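Local coordinates for GNAT family acetyltransferase (Mycobacterium smegmatis, PDB 6C30), which probably transfers an acetyl group from acetyl-coenzyme A to an amino group, most likely the N-terminus of a protein, as a RimJ-type GNAT N-acetyltransferase, at residues R42-D47 with M60-R65; M34-A39 with G96-Q101; H141-T144 with R150-A153. All coordinates share one frame; numbering follows the deposited sequence.

Interaction 1: R42-D47 with M60-R65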
ATOM      1  N   ARG A  42      -2.820 -11.479  16.100  1.00 10.71           N
ATOM      2  CA  ARG A  42      -1.750 -11.148  17.029  0.52 12.45           C
ATOM      3  C   ARG A  42      -2.079  -9.873  17.801  1.00 12.16           C
ATOM      4  O   ARG A  42      -1.991  -9.834  19.043  1.00 13.10           O
ATOM      5  CB  ARG A  42      -0.428 -10.993  16.273  0.52 13.95           C
ATOM      6  CG  ARG A  42       0.784 -10.744  17.155  0.52 16.90           C
ATOM      7  CD  ARG A  42       1.993 -10.360  16.299  0.52 18.07           C
ATOM      8  NE  ARG A  42       1.795  -9.058  15.668  0.52 22.69           N
ATOM      9  CZ  ARG A  42       1.748  -8.851  14.354  0.52 22.81           C
ATOM     10  NH1 ARG A  42       1.900  -9.861  13.509  0.52 25.44           N
ATOM     11  NH2 ARG A  42       1.552  -7.626  13.886  0.52 22.70           N
ATOM     12  N   ILE A  43      -2.473  -8.836  17.077  1.00 11.20           N
ATOM     13  CA  ILE A  43      -2.718  -7.549  17.721  1.00 11.15           C
ATOM     14  C   ILE A  43      -3.988  -7.575  18.575  1.00 12.05           C
ATOM     15  O   ILE A  43      -3.973  -7.092  19.711  1.00 12.38           O
ATOM     16  CB  ILE A  43      -2.801  -6.420  16.688  1.00 11.64           C
ATOM     17  CG1 ILE A  43      -1.483  -6.337  15.908  1.00 12.85           C
ATOM     18  CG2 ILE A  43      -3.087  -5.095  17.383  1.00 13.68           C
ATOM     19  CD1 ILE A  43      -1.561  -5.469  14.676  1.00 14.17           C
ATOM     20  N   ARG A  44      -5.080  -8.144  18.072  1.00 11.45           N
ATOM     21  CA  ARG A  44      -6.335  -8.141  18.831  1.00 11.22           C
ATOM     22  C   ARG A  44      -6.194  -8.973  20.103  1.00 12.58           C
ATOM     23  O   ARG A  44      -6.786  -8.649  21.135  1.00 12.72           O
ATOM     24  CB  ARG A  44      -7.498  -8.684  17.996  1.00 12.67           C
ATOM     25  CG  ARG A  44      -7.857  -7.870  16.754  1.00 16.22           C
ATOM     26  CD  ARG A  44      -8.680  -6.667  17.090  1.00 15.51           C
ATOM     27  NE  ARG A  44     -10.010  -7.020  17.584  1.00 13.40           N
ATOM     28  CZ  ARG A  44     -10.978  -6.132  17.731  1.00 12.77           C
ATOM     29  NH1 ARG A  44     -10.774  -4.861  17.400  1.00 13.30           N
ATOM     30  NH2 ARG A  44     -12.155  -6.528  18.187  1.00 14.29           N
ATOM     31  N   LEU A  45      -5.415 -10.051  20.045  1.00 12.38           N
ATOM     32  CA  LEU A  45      -5.187 -10.853  21.253  1.00 13.36           C
ATOM     33  C   LEU A  45      -4.317 -10.077  22.240  1.00 13.08           C
ATOM     34  O   LEU A  45      -4.634 -10.034  23.432  1.00 14.29           O
ATOM     35  CB  LEU A  45      -4.542 -12.198  20.911  1.00 12.96           C
ATOM     36  CG  LEU A  45      -5.435 -13.224  20.205  1.00 13.01           C
ATOM     37  CD1 LEU A  45      -4.574 -14.393  19.743  1.00 13.78           C
ATOM     38  CD2 LEU A  45      -6.582 -13.717  21.093  1.00 14.22           C
ATOM     39  N   ALA A  46      -3.263  -9.429  21.758  1.00 12.94           N
ATOM     40  CA  ALA A  46      -2.363  -8.705  22.651  1.00 12.81           C
ATOM     41  C   ALA A  46      -3.076  -7.521  23.285  1.00 15.24           C
ATOM     42  O   ALA A  46      -2.810  -7.173  24.441  1.00 15.52           O
ATOM     43  CB  ALA A  46      -1.139  -8.238  21.907  1.00 14.51           C
ATOM     44  N   ASP A  47      -3.996  -6.923  22.536  1.00 12.93           N
ATOM     45  CA  ASP A  47      -4.689  -5.716  22.983  1.00 13.04           C
ATOM     46  C   ASP A  47      -6.050  -5.990  23.613  1.00 10.80           C
ATOM     47  O   ASP A  47      -6.851  -5.057  23.767  1.00 12.09           O
ATOM     48  CB  ASP A  47      -4.881  -4.744  21.820  1.00 12.75           C
ATOM     49  CG  ASP A  47      -3.640  -3.949  21.501  1.00 14.58           C
ATOM     50  OD1 ASP A  47      -2.622  -4.081  22.218  1.00 17.77           O
ATOM     51  OD2 ASP A  47      -3.703  -3.160  20.547  1.00 16.86           O
ATOM     52  N   MET A  60     -18.809 -14.795  22.806  1.00 22.94           N
ATOM     53  CA  MET A  60     -17.804 -15.835  22.922  1.00 22.96           C
ATOM     54  C   MET A  60     -16.530 -15.298  23.547  1.00 17.81           C
ATOM     55  O   MET A  60     -16.345 -14.084  23.685  1.00 19.60           O
ATOM     56  CB  MET A  60     -17.516 -16.461  21.562  1.00 28.98           C
ATOM     57  CG  MET A  60     -16.724 -15.573  20.649  1.00 22.63           C
ATOM     58  SD  MET A  60     -16.624 -16.214  18.962  1.00 28.48           S
ATOM     59  CE  MET A  60     -18.152 -15.604  18.284  1.00 23.15           C
ATOM     60  N   ASP A  61     -15.667 -16.216  23.954  1.00 17.09           N
ATOM     61  CA  ASP A  61     -14.428 -15.854  24.590  1.00 17.76           C
ATOM     62  C   ASP A  61     -13.573 -15.052  23.620  1.00 16.31           C
ATOM     63  O   ASP A  61     -13.513 -15.369  22.432  1.00 16.37           O
ATOM     64  CB  ASP A  61     -13.697 -17.108  25.052  1.00 21.40           C
ATOM     65  CG  ASP A  61     -12.384 -16.801  25.706  1.00 30.57           C
ATOM     66  OD1 ASP A  61     -12.390 -16.351  26.871  1.00 35.88           O
ATOM     67  OD2 ASP A  61     -11.346 -17.008  25.051  1.00 31.68           O
ATOM     68  N   TRP A  62     -12.916 -14.016  24.125  1.00 16.25           N
ATOM     69  CA  TRP A  62     -12.087 -13.140  23.300  1.00 15.16           C
ATOM     70  C   TRP A  62     -11.030 -13.918  22.542  1.00 14.24           C
ATOM     71  O   TRP A  62     -10.725 -13.599  21.384  1.00 14.00           O
ATOM     72  CB  TRP A  62     -11.413 -12.080  24.168  1.00 15.67           C
ATOM     73  CG  TRP A  62     -10.700 -11.020  23.382  1.00 14.26           C
ATOM     74  CD1 TRP A  62      -9.396 -11.031  22.962  1.00 14.36           C
ATOM     75  CD2 TRP A  62     -11.255  -9.785  22.930  1.00 11.34           C
ATOM     76  NE1 TRP A  62      -9.113  -9.874  22.280  1.00 12.06           N
ATOM     77  CE2 TRP A  62     -10.239  -9.092  22.243  1.00 11.13           C
ATOM     78  CE3 TRP A  62     -12.520  -9.194  23.040  1.00 13.22           C
ATOM     79  CZ2 TRP A  62     -10.447  -7.837  21.661  1.00 12.45           C
ATOM     80  CZ3 TRP A  62     -12.724  -7.951  22.463  1.00 14.04           C
ATOM     81  CH2 TRP A  62     -11.693  -7.287  21.779  1.00 14.91           C
ATOM     82  N   LYS A  63     -10.448 -14.926  23.189  1.00 16.19           N
ATOM     83  CA  LYS A  63      -9.345 -15.660  22.586  1.00 14.56           C
ATOM     84  C   LYS A  63      -9.835 -16.598  21.496  1.00 16.76           C
ATOM     85  O   LYS A  63      -9.087 -16.921  20.572  1.00 19.14           O
ATOM     86  CB  LYS A  63      -8.570 -16.427  23.660  1.00 18.37           C
ATOM     87  CG  LYS A  63      -7.907 -15.492  24.670  1.00 21.30           C
ATOM     88  CD  LYS A  63      -7.069 -16.245  25.692  1.00 27.63           C
ATOM     89  CE  LYS A  63      -7.936 -17.095  26.607  1.00 35.15           C
ATOM     90  NZ  LYS A  63      -8.965 -16.288  27.336  1.00 37.72           N
ATOM     91  N   VAL A  64     -11.092 -17.011  21.590  1.00 16.77           N
ATOM     92  CA  VAL A  64     -11.693 -17.844  20.557  1.00 18.56           C
ATOM     93  C   VAL A  64     -12.043 -16.974  19.356  1.00 16.62           C
ATOM     94  O   VAL A  64     -11.734 -17.315  18.210  1.00 19.01           O
ATOM     95  CB  VAL A  64     -12.946 -18.573  21.078  1.00 21.83           C
ATOM     96  CG1 VAL A  64     -13.685 -19.251  19.934  1.00 20.79           C
ATOM     97  CG2 VAL A  64     -12.557 -19.582  22.145  1.00 23.40           C
ATOM     98  N   ARG A  65     -12.678 -15.842  19.626  1.00 15.87           N
ATOM     99  CA  ARG A  65     -13.081 -14.905  18.586  1.00 14.61           C
ATOM    100  C   ARG A  65     -11.890 -14.429  17.764  1.00 13.85           C
ATOM    101  O   ARG A  65     -12.000 -14.264  16.548  1.00 14.56           O
ATOM    102  CB  ARG A  65     -13.810 -13.702  19.204  1.00 15.53           C
ATOM    103  CG  ARG A  65     -14.114 -12.560  18.239  1.00 15.73           C
ATOM    104  CD  ARG A  65     -15.111 -12.970  17.152  1.00 17.28           C
ATOM    105  NE  ARG A  65     -15.506 -11.815  16.349  1.00 17.60           N
ATOM    106  CZ  ARG A  65     -16.434 -11.844  15.398  1.00 17.95           C
ATOM    107  NH1 ARG A  65     -17.057 -12.979  15.116  1.00 21.96           N
ATOM    108  NH2 ARG A  65     -16.724 -10.739  14.721  1.00 26.25           N
TER

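Interaction 2: M34-A39 with G96-Q101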
ATOM      1  N   MET A  34      -7.761 -11.832   3.324  1.00 11.76           N
ATOM      2  CA  MET A  34      -7.528 -13.049   4.101  1.00 12.15           C
ATOM      3  C   MET A  34      -6.141 -13.122   4.733  1.00 10.31           C
ATOM      4  O   MET A  34      -5.995 -13.632   5.841  1.00 11.90           O
ATOM      5  CB  MET A  34      -7.767 -14.302   3.231  1.00 11.98           C
ATOM      6  CG  MET A  34      -9.199 -14.444   2.758  1.00 13.05           C
ATOM      7  SD  MET A  34     -10.315 -14.703   4.147  1.00 13.75           S
ATOM      8  CE  MET A  34     -11.894 -14.557   3.350  1.00 18.37           C
ATOM      9  N   ARG A  35      -5.125 -12.597   4.050  1.00 11.65           N
ATOM     10  CA  ARG A  35      -3.770 -12.654   4.575  1.00 12.64           C
ATOM     11  C   ARG A  35      -3.562 -11.783   5.817  1.00 12.45           C
ATOM     12  O   ARG A  35      -2.508 -11.850   6.442  1.00 13.31           O
ATOM     13  CB  ARG A  35      -2.768 -12.250   3.491  1.00 16.15           C
ATOM     14  CG  ARG A  35      -2.579 -13.301   2.399  1.00 19.82           C
ATOM     15  CD  ARG A  35      -1.171 -13.864   2.462  1.00 16.99           C
ATOM     16  NE  ARG A  35      -0.991 -15.056   1.639  1.00 15.28           N
ATOM     17  CZ  ARG A  35      -0.594 -15.041   0.372  1.00 16.10           C
ATOM     18  NH1 ARG A  35      -0.360 -13.883  -0.246  1.00 17.89           N
ATOM     19  NH2 ARG A  35      -0.442 -16.185  -0.284  1.00 16.33           N
ATOM     20  N   ASP A  36      -4.577 -11.010   6.199  1.00 12.11           N
ATOM     21  CA  ASP A  36      -4.478 -10.228   7.426  1.00 11.70           C
ATOM     22  C   ASP A  36      -4.647 -11.055   8.692  1.00 11.77           C
ATOM     23  O   ASP A  36      -4.505 -10.510   9.784  1.00 11.12           O
ATOM     24  CB  ASP A  36      -5.524  -9.112   7.431  1.00 10.92           C
ATOM     25  CG  ASP A  36      -5.226  -8.023   6.418  1.00 11.17           C
ATOM     26  OD1 ASP A  36      -4.021  -7.729   6.202  1.00 12.86           O
ATOM     27  OD2 ASP A  36      -6.200  -7.466   5.860  1.00 11.68           O
ATOM     28  N   ALA A  37      -4.966 -12.347   8.569  1.00 11.39           N
ATOM     29  CA  ALA A  37      -5.297 -13.149   9.749  1.00 10.55           C
ATOM     30  C   ALA A  37      -4.221 -13.076  10.818  1.00 10.74           C
ATOM     31  O   ALA A  37      -4.528 -12.883  11.998  1.00 11.47           O
ATOM     32  CB  ALA A  37      -5.544 -14.599   9.360  1.00 11.74           C
ATOM     33  N   ALA A  38      -2.958 -13.215  10.431  1.00 11.24           N
ATOM     34  CA  ALA A  38      -1.910 -13.297  11.441  1.00 11.67           C
ATOM     35  C   ALA A  38      -1.756 -11.996  12.221  1.00 10.85           C
ATOM     36  O   ALA A  38      -1.684 -12.029  13.461  1.00 11.97           O
ATOM     37  CB  ALA A  38      -0.583 -13.692  10.797  1.00 13.40           C
ATOM     38  N   ALA A  39      -1.735 -10.865  11.528  1.00 11.21           N
ATOM     39  CA  ALA A  39      -1.550  -9.586  12.208  1.00 11.41           C
ATOM     40  C   ALA A  39      -2.789  -9.211  13.015  1.00 11.64           C
ATOM     41  O   ALA A  39      -2.680  -8.781  14.175  1.00 12.78           O
ATOM     42  CB  ALA A  39      -1.227  -8.492  11.207  1.00 13.24           C
ATOM     43  N   GLY A  96       2.893   0.463   5.401  1.00 13.59           N
ATOM     44  CA  GLY A  96       2.508  -0.786   4.766  1.00 15.40           C
ATOM     45  C   GLY A  96       2.031  -1.892   5.700  1.00 13.93           C
ATOM     46  O   GLY A  96       1.584  -2.935   5.215  1.00 16.21           O
ATOM     47  N   GLU A  97       2.132  -1.686   7.013  1.00 12.68           N
ATOM     48  CA  GLU A  97       1.783  -2.718   7.985  1.00 13.64           C
ATOM     49  C   GLU A  97       0.394  -2.516   8.558  1.00 12.41           C
ATOM     50  O   GLU A  97       0.014  -1.406   8.899  1.00 12.77           O
ATOM     51  CB  GLU A  97       2.798  -2.738   9.133  1.00 15.58           C
ATOM     52  CG  GLU A  97       4.204  -3.116   8.702  1.00 25.56           C
ATOM     53  CD  GLU A  97       5.166  -3.242   9.871  1.00 30.30           C
ATOM     54  OE1 GLU A  97       4.886  -2.671  10.951  1.00 29.29           O
ATOM     55  OE2 GLU A  97       6.193  -3.938   9.710  1.00 30.10           O
ATOM     56  N   PHE A  98      -0.354  -3.611   8.666  1.00 12.53           N
ATOM     57  CA  PHE A  98      -1.631  -3.626   9.383  1.00 12.61           C
ATOM     58  C   PHE A  98      -1.441  -3.078  10.794  1.00 12.05           C
ATOM     59  O   PHE A  98      -0.682  -3.667  11.570  1.00 12.68           O
ATOM     60  CB  PHE A  98      -2.145  -5.070   9.431  1.00 12.15           C
ATOM     61  CG  PHE A  98      -3.510  -5.264  10.091  1.00 10.74           C
ATOM     62  CD1 PHE A  98      -4.573  -5.748   9.350  1.00 12.91           C
ATOM     63  CD2 PHE A  98      -3.706  -5.045  11.451  1.00 11.89           C
ATOM     64  CE1 PHE A  98      -5.825  -5.964   9.936  1.00 12.73           C
ATOM     65  CE2 PHE A  98      -4.952  -5.269  12.039  1.00 12.82           C
ATOM     66  CZ  PHE A  98      -6.010  -5.720  11.273  1.00 11.60           C
ATOM     67  N   VAL A  99      -2.125  -1.986  11.134  1.00 11.54           N
ATOM     68  CA  VAL A  99      -2.064  -1.476  12.509  1.00 12.80           C
ATOM     69  C   VAL A  99      -3.450  -1.193  13.077  1.00 12.26           C
ATOM     70  O   VAL A  99      -3.570  -0.640  14.170  1.00 13.30           O
ATOM     71  CB  VAL A  99      -1.199  -0.184  12.631  1.00 13.09           C
ATOM     72  CG1 VAL A  99       0.279  -0.469  12.293  1.00 14.85           C
ATOM     73  CG2 VAL A  99      -1.773   0.948  11.794  1.00 14.28           C
ATOM     74  N   GLY A 100      -4.497  -1.582  12.353  1.00 11.76           N
ATOM     75  CA  GLY A 100      -5.849  -1.424  12.861  1.00 11.67           C
ATOM     76  C   GLY A 100      -6.840  -1.480  11.725  1.00 10.23           C
ATOM     77  O   GLY A 100      -6.488  -1.860  10.600  1.00 11.27           O
ATOM     78  N   GLN A 101      -8.074  -1.077  12.014  1.00 11.06           N
ATOM     79  CA  GLN A 101      -9.149  -1.092  11.027  1.00 10.95           C
ATOM     80  C   GLN A 101      -9.928   0.198  11.045  1.00 11.44           C
ATOM     81  O   GLN A 101     -10.016   0.871  12.078  1.00 12.05           O
ATOM     82  CB  GLN A 101     -10.106  -2.260  11.275  1.00 11.76           C
ATOM     83  CG  GLN A 101      -9.554  -3.613  10.858  1.00 12.30           C
ATOM     84  CD  GLN A 101     -10.429  -4.749  11.337  1.00 11.74           C
ATOM     85  OE1 GLN A 101     -10.214  -5.309  12.414  1.00 14.07           O
ATOM     86  NE2 GLN A 101     -11.469  -5.066  10.554  1.00 13.42           N
TER

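Interaction 3: H141-T144 with R150-A153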
ATOM      1  N   HIS A 141     -13.236   9.868   1.611  1.00 14.98           N
ATOM      2  CA  HIS A 141     -13.698   8.821   0.717  1.00 13.89           C
ATOM      3  C   HIS A 141     -15.225   8.709   0.704  1.00 14.92           C
ATOM      4  O   HIS A 141     -15.842   8.581  -0.352  1.00 16.20           O
ATOM      5  CB  HIS A 141     -13.071   7.487   1.118  1.00 14.05           C
ATOM      6  CG  HIS A 141     -13.259   6.412   0.101  1.00 14.38           C
ATOM      7  ND1 HIS A 141     -12.656   6.454  -1.136  1.00 17.13           N
ATOM      8  CD2 HIS A 141     -13.988   5.271   0.129  1.00 14.82           C
ATOM      9  CE1 HIS A 141     -12.999   5.382  -1.826  1.00 16.83           C
ATOM     10  NE2 HIS A 141     -13.803   4.644  -1.080  1.00 15.70           N
ATOM     11  N   CYS A 142     -15.833   8.758   1.884  1.00 13.23           N
ATOM     12  CA  CYS A 142     -17.286   8.638   1.988  1.00 15.36           C
ATOM     13  C   CYS A 142     -18.021   9.786   1.312  1.00 15.13           C
ATOM     14  O   CYS A 142     -19.060   9.575   0.691  1.00 15.81           O
ATOM     15  CB  CYS A 142     -17.705   8.558   3.454  1.00 13.31           C
ATOM     16  SG  CYS A 142     -17.403   6.934   4.193  1.00 16.05           S
ATOM     17  N   PHE A 143     -17.484  10.994   1.445  1.00 16.04           N
ATOM     18  CA  PHE A 143     -18.168  12.179   0.931  1.00 16.29           C
ATOM     19  C   PHE A 143     -17.853  12.421  -0.546  1.00 19.14           C
ATOM     20  O   PHE A 143     -18.429  13.318  -1.168  1.00 21.36           O
ATOM     21  CB  PHE A 143     -17.802  13.411   1.769  1.00 16.49           C
ATOM     22  CG  PHE A 143     -18.388  13.402   3.161  1.00 16.14           C
ATOM     23  CD1 PHE A 143     -19.599  12.785   3.421  1.00 16.90           C
ATOM     24  CD2 PHE A 143     -17.717  14.013   4.208  1.00 18.63           C
ATOM     25  CE1 PHE A 143     -20.129  12.783   4.713  1.00 17.42           C
ATOM     26  CE2 PHE A 143     -18.241  14.012   5.496  1.00 18.62           C
ATOM     27  CZ  PHE A 143     -19.449  13.403   5.743  1.00 16.57           C
ATOM     28  N   THR A 144     -16.957  11.615  -1.113  1.00 16.72           N
ATOM     29  CA  THR A 144     -16.670  11.692  -2.545  1.00 17.22           C
ATOM     30  C   THR A 144     -17.097  10.399  -3.242  1.00 16.80           C
ATOM     31  O   THR A 144     -18.214  10.307  -3.761  1.00 19.55           O
ATOM     32  CB  THR A 144     -15.175  11.993  -2.822  1.00 19.42           C
ATOM     33  OG1 THR A 144     -14.337  11.020  -2.177  1.00 19.70           O
ATOM     34  CG2 THR A 144     -14.810  13.376  -2.305  1.00 18.47           C
ATOM     35  N   ARG A 150     -23.640  12.061   4.991  1.00 15.34           N
ATOM     36  CA  ARG A 150     -23.491  12.108   6.439  1.00 13.61           C
ATOM     37  C   ARG A 150     -22.739  10.880   6.934  1.00 14.63           C
ATOM     38  O   ARG A 150     -22.952   9.777   6.434  1.00 14.08           O
ATOM     39  CB  ARG A 150     -24.873  12.205   7.092  1.00 14.88           C
ATOM     40  CG  ARG A 150     -24.905  12.214   8.609  1.00 15.32           C
ATOM     41  CD  ARG A 150     -26.332  12.487   9.128  1.00 15.00           C
ATOM     42  NE  ARG A 150     -26.377  12.441  10.587  1.00 15.63           N
ATOM     43  CZ  ARG A 150     -26.403  11.318  11.294  1.00 13.23           C
ATOM     44  NH1 ARG A 150     -26.413  10.145  10.670  1.00 14.58           N
ATOM     45  NH2 ARG A 150     -26.427  11.367  12.619  1.00 14.14           N
ATOM     46  N   ILE A 151     -21.856  11.086   7.903  1.00 12.33           N
ATOM     47  CA  ILE A 151     -21.212   9.992   8.618  1.00 13.29           C
ATOM     48  C   ILE A 151     -21.379  10.212  10.117  1.00 12.85           C
ATOM     49  O   ILE A 151     -21.176  11.325  10.624  1.00 14.42           O
ATOM     50  CB  ILE A 151     -19.722   9.880   8.254  1.00 13.32           C
ATOM     51  CG1 ILE A 151     -19.558   9.482   6.778  1.00 13.00           C
ATOM     52  CG2 ILE A 151     -19.003   8.886   9.161  1.00 14.25           C
ATOM     53  CD1 ILE A 151     -20.118   8.112   6.432  1.00 15.44           C
ATOM     54  N   GLU A 152     -21.774   9.160  10.830  1.00 12.33           N
ATOM     55  CA  GLU A 152     -21.916   9.229  12.275  1.00 12.26           C
ATOM     56  C   GLU A 152     -21.020   8.208  12.957  1.00 12.68           C
ATOM     57  O   GLU A 152     -20.490   7.305  12.304  1.00 12.40           O
ATOM     58  CB  GLU A 152     -23.369   8.990  12.689  1.00 12.48           C
ATOM     59  CG  GLU A 152     -23.843   7.573  12.383  1.00 13.23           C
ATOM     60  CD  GLU A 152     -25.294   7.323  12.749  1.00 13.68           C
ATOM     61  OE1 GLU A 152     -25.654   6.144  12.932  1.00 16.82           O
ATOM     62  OE2 GLU A 152     -26.089   8.288  12.846  1.00 15.01           O
ATOM     63  N   ALA A 153     -20.851   8.365  14.263  1.00 12.31           N
ATOM     64  CA  ALA A 153     -20.110   7.397  15.073  1.00 12.17           C
ATOM     65  C   ALA A 153     -20.707   7.355  16.463  1.00 12.54           C
ATOM     66  O   ALA A 153     -21.367   8.310  16.902  1.00 12.78           O
ATOM     67  CB  ALA A 153     -18.627   7.749  15.148  1.00 13.32           C
TER

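Interaction 1: R42-D47 with M60-R65
The indole of Trp-62 overlaps the end of Arg-44, with ring carbon CH2 of Trp-62 3.7 Å from NH2 of Arg-44. The two side chains cross at about a right angle, yet the guanidinium and indole planes are only 15° apart. The chain of Arg-44 bends at chi2 and chi3, and this brings its NH2 to CH2 and CZ2 of the six-membered ring of Trp-62, at an oblique approach.

The one polar link across the contact is a backbone carbonyl. Trp-62 NE1 donates to Arg-44 O at 2.9 Å, with an N-H...O angle of 162°. The oxygen lies in the ring plane, while the donor stands well above the carbonyl plane. This bond ties helix 62-65 to the last turn of helix 37-46 and fixes the rotation of the ring. Leu-45 fills the side beside this bond. Its CD2 rests 3.7 Å from CA of Lys-63 and 4.3 Å from CD1 of Trp-62.

Asp-61 is the N-cap of helix 62-65. Its OD2 accepts from Lys-63 N at 2.9 Å, and its carboxylate forms a weak salt bridge with NZ of Lys-63.

Arg-44 has further partners: a salt bridge to Glu-55, a hydrogen bond to His-66 and a cation-pi contact with Trp-120. The Arg-44 charge is probably balanced mainly by Glu-55.

Interaction 2: M34-A39 with G96-Q101
Phe-98 points from its strand toward the start of helix 37-46, and Asp-36 and Ala-39 meet it there. CG of Phe-98 stands anti to the backbone N (chi1 -177°), which carries the ring along the flank of Asp-36.

Asp-36 touches one side of the ring outline. Its CG is 3.8 Å from CD1 of Phe-98, and its CB is 4.0 Å from CE1 of Phe-98. The carboxylate does not lie flat on the ring, since the two planes are 60° apart. OD1 of Asp-36 comes to the ring edge, close to the ring plane, 3.8 Å from CD1 of Phe-98. An acceptor oxygen there faces the weakly positive C-H rim, so the approach should be mildly favourable.

Ala-39 sits one turn further on and packs at the root of the ring. Its CB is 4.0 Å from CB of Phe-98 and 4.1 Å from CG of Phe-98. The small methyl lets helix and strand come close here, with CA of Ala-39 6.6 Å from CA of Phe-98. Over one face of the ring, toward its rim, lies the carbonyl oxygen of Gly-100.

The stronger polar ties of Asp-36 lie elsewhere. Its OD2 forms a salt bridge with Arg-30 and accepts from Arg-33 N, so the carboxylate is probably held charged although buried. Next to it, Arg-35 forms a salt bridge with Asp-95 of the second subunit.

Just beyond Phe-98, Val-99 and Gly-100 both face Ile-92 on strand 88-94. This is a classic beta bulge. With phi of Gly-100 at 161°, a side chain would press on the preceding carbonyl oxygen. The arrangement is the packing of the first helix of a GNAT fold on its central mixed sheet.

Interaction 3: H141-T144 with R150-A153
OE2 of Glu-152 is gripped by two nitrogens of Arg-150, the residue whose backbone meets Phe-143 across the contact. NH1 of Arg-150 lies 2.9 Å and NH2 of Arg-150 3.1 Å from OE2 of Glu-152. The arginine grips it end-on, through NH1 and NH2, and the oxygen lies nearly in the guanidinium plane. NH2 approaches on the anti lone pair, whereas NH1 comes from above the carboxylate plane. Arg-150 also forms a salt bridge with Glu-174, and its NH1 bonds Ser-114 OG. One guanidinium thus serves two carboxylates, whose negative charges it would partly offset.

This cluster lies on the side of the strand turned away from the helix. Toward the helix the contact is packing, without polar bonds between the segments. Phe-143 presents its ring edge to the start of the strand, with CE1 of Phe-143 3.6 Å from N of Arg-150, close to the ring plane. The same CE1 of Phe-143 is 3.9 Å from CG1 of Ile-151, which it meets obliquely.

Ile-151 points toward the helix. Its CG1 lies beside the backbone N (chi1 -66°), and the second bend (chi2 -63°) brings CD1 of Ile-151 to 3.7 Å from SG of Cys-142. Sulfur and methyl meet as plain apolar packing.

The contact closes the beta-alpha-beta crossover of strand 114-121, helix 130-143 and strand 150-155. It joins the C-terminal end of the helix to the start of the strand. Ile-151 also touches Ala-115 and Ile-117 on the parallel strand 114-121, and the antiparallel strand 186-196 runs on the other flank of strand 150-155.

Overall arrangement
Interactions 1 and 2 share helix 37-46 and hold it at two places. Interaction 2 sets its start on strand 97-105, and interaction 1 ties its last turn to helix 62-65. Their centres are about 14 Å apart. They touch where CD1 of Ile-43 lies 3.7 Å from O of Phe-98. Interaction 3 lies across the chain centre, its centre about 29 Å from that of interaction 1 and about 23 Å from that of interaction 2. Interactions 2 and 3 reach the same sheet. In GNAT enzymes the loop before the crossover helix, here helix 130-143, typically binds the coenzyme A pyrophosphate. Interaction 3 uses the opposite end of that helix.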